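Local coordinates for protein ESSB (Geobacillus thermodenitrificans, PDB 2YNQ) that forms part of the type VII secretion system as an integral membrane component, of which this is the extracellular domain, and probably takes part in protein export, at residues D[42-47]-D[73-78]; D[87-92]-D[113-118]. One frame throughout, in Å; residues are numbered along the deposited sequence.

Contact 1 of 2, residues D[42-47]-D[73-78]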
loop_
_atom_site.group_PDB
_atom_site.type_symbol
_atom_site.label_atom_id
_atom_site.label_comp_id
_atom_site.label_asym_id
_atom_site.label_seq_id
_atom_site.Cartn_x
_atom_site.Cartn_y
_atom_site.Cartn_z
ATOM N N VAL D 42 11.781 -15.858 -16.406
ATOM C CA VAL D 42 11.970 -14.456 -16.767
ATOM C C VAL D 42 10.632 -13.706 -16.804
ATOM O O VAL D 42 10.579 -12.517 -16.486
ATOM C CB VAL D 42 12.769 -14.299 -18.106
ATOM C CG1 VAL D 42 12.027 -14.912 -19.305
ATOM C CG2 VAL D 42 13.146 -12.831 -18.375
ATOM N N ILE D 43 9.548 -14.387 -17.182
ATOM C CA ILE D 43 8.244 -13.734 -17.268
ATOM C C ILE D 43 7.657 -13.567 -15.850
ATOM O O ILE D 43 7.135 -12.507 -15.505
ATOM C CB ILE D 43 7.269 -14.485 -18.227
ATOM C CG1 ILE D 43 7.878 -14.658 -19.642
ATOM C CG2 ILE D 43 5.897 -13.832 -18.248
ATOM C CD1 ILE D 43 8.297 -13.375 -20.380
ATOM N N GLN D 44 7.781 -14.601 -15.019
ATOM C CA GLN D 44 7.488 -14.437 -13.605
ATOM C C GLN D 44 8.220 -13.213 -13.025
ATOM O O GLN D 44 7.639 -12.456 -12.243
ATOM C CB GLN D 44 7.851 -15.705 -12.823
ATOM C CG GLN D 44 6.973 -16.917 -13.127
ATOM C CD GLN D 44 7.509 -18.168 -12.461
ATOM O OE1 GLN D 44 8.715 -18.290 -12.239
ATOM N NE2 GLN D 44 6.622 -19.109 -12.146
ATOM N N TYR D 45 9.482 -13.025 -13.430
ATOM C CA TYR D 45 10.309 -11.905 -12.978
ATOM C C TYR D 45 9.709 -10.573 -13.382
ATOM O O TYR D 45 9.619 -9.652 -12.560
ATOM C CB TYR D 45 11.734 -12.012 -13.547
ATOM C CG TYR D 45 12.568 -10.763 -13.342
ATOM C CD1 TYR D 45 13.006 -10.405 -12.072
ATOM C CD2 TYR D 45 12.906 -9.927 -14.417
ATOM C CE1 TYR D 45 13.759 -9.244 -11.872
ATOM C CE2 TYR D 45 13.661 -8.762 -14.234
ATOM C CZ TYR D 45 14.091 -8.422 -12.955
ATOM O OH TYR D 45 14.846 -7.272 -12.720
ATOM N N GLU D 46 9.311 -10.475 -14.653
ATOM C CA GLU D 46 8.712 -9.266 -15.196
ATOM C C GLU D 46 7.432 -8.905 -14.450
ATOM O O GLU D 46 7.249 -7.740 -14.055
ATOM C CB GLU D 46 8.416 -9.402 -16.702
ATOM C CG GLU D 46 9.660 -9.483 -17.601
ATOM C CD GLU D 46 9.331 -9.785 -19.088
ATOM O OE1 GLU D 46 8.157 -9.697 -19.515
ATOM O OE2 GLU D 46 10.264 -10.118 -19.850
ATOM N N LEU D 47 6.550 -9.891 -14.276
ATOM C CA LEU D 47 5.249 -9.681 -13.639
ATOM C C LEU D 47 5.414 -9.311 -12.161
ATOM O O LEU D 47 4.872 -8.313 -11.687
ATOM C CB LEU D 47 4.376 -10.931 -13.783
ATOM C CG LEU D 47 2.896 -10.786 -13.401
ATOM C CD1 LEU D 47 2.255 -9.535 -14.058
ATOM C CD2 LEU D 47 2.093 -12.065 -13.738
ATOM N N THR D 73 16.247 -14.353 -7.445
ATOM C CA THR D 73 15.164 -14.558 -6.472
ATOM C C THR D 73 14.393 -15.871 -6.744
ATOM O O THR D 73 14.075 -16.212 -7.894
ATOM C CB THR D 73 14.200 -13.342 -6.480
ATOM O OG1 THR D 73 14.935 -12.122 -6.268
ATOM C CG2 THR D 73 13.096 -13.478 -5.435
ATOM N N ASP D 74 14.106 -16.610 -5.681
ATOM C CA ASP D 74 13.371 -17.865 -5.784
ATOM C C ASP D 74 11.935 -17.663 -6.309
ATOM O O ASP D 74 11.254 -16.695 -5.953
ATOM C CB ASP D 74 13.343 -18.540 -4.413
ATOM C CG ASP D 74 12.802 -19.943 -4.468
ATOM O OD1 ASP D 74 11.551 -20.134 -4.519
ATOM O OD2 ASP D 74 13.645 -20.870 -4.476
ATOM N N GLU D 75 11.494 -18.598 -7.144
ATOM C CA GLU D 75 10.150 -18.616 -7.711
ATOM C C GLU D 75 9.053 -18.247 -6.685
ATOM O O GLU D 75 8.135 -17.485 -7.008
ATOM C CB GLU D 75 9.861 -19.993 -8.342
ATOM C CG GLU D 75 8.523 -20.082 -9.078
ATOM C CD GLU D 75 8.187 -21.494 -9.603
ATOM O OE1 GLU D 75 8.859 -22.484 -9.206
ATOM O OE2 GLU D 75 7.225 -21.611 -10.403
ATOM N N GLN D 76 9.155 -18.781 -5.469
ATOM C CA GLN D 76 8.130 -18.593 -4.444
ATOM C C GLN D 76 7.891 -17.139 -4.071
ATOM O O GLN D 76 6.742 -16.715 -3.911
ATOM C CB GLN D 76 8.470 -19.387 -3.201
ATOM C CG GLN D 76 8.314 -20.885 -3.362
ATOM C CD GLN D 76 8.924 -21.624 -2.191
ATOM O OE1 GLN D 76 8.316 -22.551 -1.638
ATOM N NE2 GLN D 76 10.130 -21.202 -1.781
ATOM N N TYR D 77 8.969 -16.373 -3.966
ATOM C CA TYR D 77 8.886 -14.941 -3.711
ATOM C C TYR D 77 8.204 -14.192 -4.837
ATOM O O TYR D 77 7.426 -13.263 -4.586
ATOM C CB TYR D 77 10.259 -14.348 -3.418
ATOM C CG TYR D 77 10.739 -14.642 -2.015
ATOM C CD1 TYR D 77 10.353 -13.825 -0.946
ATOM C CD2 TYR D 77 11.568 -15.752 -1.745
ATOM C CE1 TYR D 77 10.779 -14.097 0.356
ATOM C CE2 TYR D 77 12.002 -16.026 -0.431
ATOM C CZ TYR D 77 11.593 -15.185 0.604
ATOM O OH TYR D 77 12.009 -15.408 1.900
ATOM N N MET D 78 8.469 -14.610 -6.067
ATOM C CA MET D 78 7.803 -14.024 -7.211
ATOM C C MET D 78 6.321 -14.332 -7.178
ATOM O O MET D 78 5.495 -13.441 -7.379
ATOM C CB MET D 78 8.439 -14.528 -8.509
ATOM C CG MET D 78 9.870 -14.006 -8.687
ATOM S SD MET D 78 10.623 -14.569 -10.228
ATOM C CE MET D 78 12.313 -14.032 -9.986
#
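Gln44 and Met78 bring helix 41-53 against the first turn of helix 75-85, one of the helix-to-helix packings that build this all-helical extracellular domain. The polar part joins the buried Gln44 to the partly exposed Glu75. There Gln44 NE2 donates to Glu75 OE2 at 3.1 Å along a nearly straight path (165°), with the acceptor close to the amide plane. The oxygen is met on its anti side, out of the carboxylate plane, and the two flat groups are turned 45° against each other. The same nitrogen also donates to Pro36 O, its stronger partner, and the two acceptors together probably hold the amide's rotation. Glu75 reaches across because its CG stands anti to the backbone N (chi1 -175°) and the chain beyond stays extended; its CG packs 3.6 Å from Gln44 OE1.

The apolar part is the thioether of Met78, buried and laid against the backbone of the facing helix. Met78 SD sits 3.7 Å from Tyr45 N and also lies against Gln44 CB, while Tyr41 and Ala48 of the same helix also touch the Met78 side chain.

The start of helix 75-85 is fixed by Asp74 at the N-cap, whose OD1 accepts from Gln76 N at 2.9 Å. Beyond the sulfur, Met78 CE lies 4.1 Å from Tyr45 CB and meets the Tyr45 ring at its edge, near the ring plane.

Contact 2 of 2, residues D[87-92]-D[113-118]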
loop_
_atom_site.group_PDB
_atom_site.type_symbol
_atom_site.label_atom_id
_atom_site.label_comp_id
_atom_site.label_asym_id
_atom_site.label_seq_id
_atom_site.Cartn_x
_atom_site.Cartn_y
_atom_site.Cartn_z
ATOM N N SER D 87 -4.543 -9.631 -5.607
ATOM C CA SER D 87 -5.494 -9.652 -4.499
ATOM C C SER D 87 -5.942 -11.076 -4.178
ATOM O O SER D 87 -7.114 -11.321 -3.910
ATOM C CB SER D 87 -6.713 -8.758 -4.807
ATOM O OG SER D 87 -6.305 -7.413 -5.004
ATOM N N GLN D 88 -5.008 -12.009 -4.240
ATOM C CA GLN D 88 -5.263 -13.381 -3.860
ATOM C C GLN D 88 -4.495 -13.600 -2.572
ATOM O O GLN D 88 -3.522 -14.371 -2.521
ATOM C CB GLN D 88 -4.823 -14.340 -4.966
ATOM C CG GLN D 88 -5.726 -14.276 -6.198
ATOM C CD GLN D 88 -5.144 -15.045 -7.402
ATOM O OE1 GLN D 88 -4.428 -14.466 -8.230
ATOM N NE2 GLN D 88 -5.426 -16.355 -7.480
ATOM N N SER D 89 -4.926 -12.883 -1.530
ATOM C CA SER D 89 -4.164 -12.843 -0.257
ATOM C C SER D 89 -4.105 -14.213 0.401
ATOM O O SER D 89 -3.096 -14.561 1.000
ATOM C CB SER D 89 -4.737 -11.804 0.719
ATOM O OG SER D 89 -6.148 -11.943 0.803
ATOM N N GLU D 90 -5.172 -14.991 0.252
ATOM C CA GLU D 90 -5.202 -16.374 0.764
ATOM C C GLU D 90 -4.069 -17.217 0.181
ATOM O O GLU D 90 -3.361 -17.926 0.903
ATOM C CB GLU D 90 -6.570 -16.992 0.498
ATOM C CG GLU D 90 -7.634 -16.267 1.319
ATOM C CD GLU D 90 -9.031 -16.377 0.768
ATOM O OE1 GLU D 90 -9.296 -15.887 -0.326
ATOM O OE2 GLU D 90 -9.894 -16.936 1.459
ATOM N N GLU D 91 -3.875 -17.083 -1.128
ATOM C CA GLU D 91 -2.820 -17.763 -1.838
ATOM C C GLU D 91 -1.448 -17.222 -1.398
ATOM O O GLU D 91 -0.531 -17.990 -1.123
ATOM C CB GLU D 91 -3.065 -17.573 -3.333
ATOM C CG GLU D 91 -2.613 -18.680 -4.216
ATOM C CD GLU D 91 -3.178 -20.047 -3.845
ATOM O OE1 GLU D 91 -4.316 -20.372 -4.239
ATOM O OE2 GLU D 91 -2.436 -20.822 -3.213
ATOM N N ALA D 92 -1.326 -15.905 -1.271
ATOM C CA ALA D 92 -0.074 -15.292 -0.816
ATOM C C ALA D 92 0.238 -15.669 0.641
ATOM O O ALA D 92 1.404 -15.933 0.999
ATOM C CB ALA D 92 -0.133 -13.789 -0.988
ATOM N N ARG D 113 -7.000 -9.352 6.017
ATOM C CA ARG D 113 -7.875 -8.617 6.911
ATOM C C ARG D 113 -8.824 -7.739 6.099
ATOM O O ARG D 113 -10.034 -7.772 6.320
ATOM C CB ARG D 113 -7.093 -7.812 7.954
ATOM C CG ARG D 113 -7.925 -7.511 9.196
ATOM C CD ARG D 113 -7.110 -6.943 10.370
ATOM N NE ARG D 113 -7.230 -5.494 10.489
ATOM C CZ ARG D 113 -8.314 -4.850 10.925
ATOM N NH1 ARG D 113 -9.408 -5.513 11.287
ATOM N NH2 ARG D 113 -8.298 -3.524 10.998
ATOM N N GLU D 114 -8.279 -6.999 5.132
ATOM C CA GLU D 114 -9.089 -6.103 4.294
ATOM C C GLU D 114 -10.195 -6.865 3.585
ATOM O O GLU D 114 -11.322 -6.393 3.495
ATOM C CB GLU D 114 -8.237 -5.431 3.230
ATOM C CG GLU D 114 -7.314 -4.331 3.688
ATOM C CD GLU D 114 -6.376 -3.905 2.564
ATOM O OE1 GLU D 114 -6.689 -4.190 1.384
ATOM O OE2 GLU D 114 -5.322 -3.295 2.844
ATOM N N GLN D 115 -9.857 -8.048 3.085
ATOM C CA GLN D 115 -10.787 -8.845 2.317
ATOM C C GLN D 115 -11.931 -9.352 3.190
ATOM O O GLN D 115 -13.081 -9.479 2.727
ATOM C CB GLN D 115 -10.060 -10.007 1.650
ATOM C CG GLN D 115 -10.953 -10.839 0.756
ATOM C CD GLN D 115 -10.261 -12.075 0.232
ATOM O OE1 GLN D 115 -9.094 -12.027 -0.187
ATOM N NE2 GLN D 115 -10.978 -13.196 0.244
ATOM N N ILE D 116 -11.620 -9.633 4.453
ATOM C CA ILE D 116 -12.652 -10.016 5.414
ATOM C C ILE D 116 -13.552 -8.814 5.687
ATOM O O ILE D 116 -14.776 -8.919 5.595
ATOM C CB ILE D 116 -12.051 -10.575 6.728
ATOM C CG1 ILE D 116 -11.271 -11.875 6.460
ATOM C CG2 ILE D 116 -13.153 -10.811 7.770
ATOM C CD1 ILE D 116 -12.143 -13.071 6.052
ATOM N N LYS D 117 -12.927 -7.676 5.985
ATOM C CA LYS D 117 -13.630 -6.414 6.216
ATOM C C LYS D 117 -14.650 -6.139 5.097
ATOM O O LYS D 117 -15.794 -5.777 5.373
ATOM C CB LYS D 117 -12.628 -5.255 6.336
ATOM C CG LYS D 117 -13.108 -4.073 7.171
ATOM C CD LYS D 117 -12.335 -3.947 8.490
ATOM C CE LYS D 117 -12.811 -2.741 9.331
ATOM N NZ LYS D 117 -11.852 -2.448 10.455
ATOM N N GLY D 118 -14.241 -6.349 3.846
ATOM C CA GLY D 118 -15.098 -6.092 2.688
ATOM C C GLY D 118 -16.048 -7.209 2.288
ATOM O O GLY D 118 -17.010 -6.969 1.556
HETATM O O HOH W 1 -7.122 -10.441 -1.059
HETATM O O HOH W 2 -9.608 -10.375 -2.491
#
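Gln115 extends its amide from helix 102-118 to the beginning of helix 89-99, where its two polar atoms meet different partners. Gln115 NE2 donates to Glu90 OE1 at 3.2 Å along a fairly straight path (163°). Glu90 OE1 lies near the amide plane, yet the nitrogen stands well above the carboxylate plane, the two flat groups being turned 82° apart. On the other side of the amide, Gln115 OE1 comes within 3.1 Å of Ser89 OG.

Two waters fill in around this oxygen. One is 2.7 Å from Gln115 OE1 and 2.6 Å from Ser89 OG, and it also approaches Ser87 O weakly. The second lies 3.0 Å from Ser87 O, where it can donate, and more weakly placed toward Gln115 OE1. Each water has more acceptors around it than protons, but the backbone carbonyl is probably linked to the amide through solvent.

The 87-92 side of the contact is the corner between helices 75-85 and 89-99. Ser87, with positive phi, is the C-prime residue of the Schellman motif that ends helix 75-85, its N bonded to Ile84 O and Gln88 N to Tyr83 O. Gln88 is then the N-cap of helix 89-99, and the corner leaves Ser87 O turned to the waters.

Gln115 gains its reach from CG standing anti to the backbone N (chi1 -176°), with an extended chain beyond. A leucine in its place would probably leave Glu90 OE1 without its amide donor and both waters without the oxygen that ties them to helix 102-118.

Further out, Lys111 and Tyr112 pack on Ser89, Tyr112 also touches Glu90, and Ile116 leans on Lys130 and Leu131 of helix 124-152. Next to Gln115, Glu114 OE2 bonds to Ser56 OG of the second subunit.

How the contacts relate
The two contacts follow in series along the chain and use four different helices, joined in the middle where helix 75-85 is followed, after a short corner, by helix 89-99. They lie on opposite sides of the chain's centre, their own centres about 21 Å apart and their nearest atoms about 7 Å apart, without touching. Both are partly buried, but contact 1 has the more enclosed interior: a thioether packs against a backbone there, with one amide-carboxylate bond beside it. Contact 2 is the smaller and more open, wholly polar across its face and completed by water. Each uses a glutamine-glutamate pair, and contact 2 alone borders the second subunit.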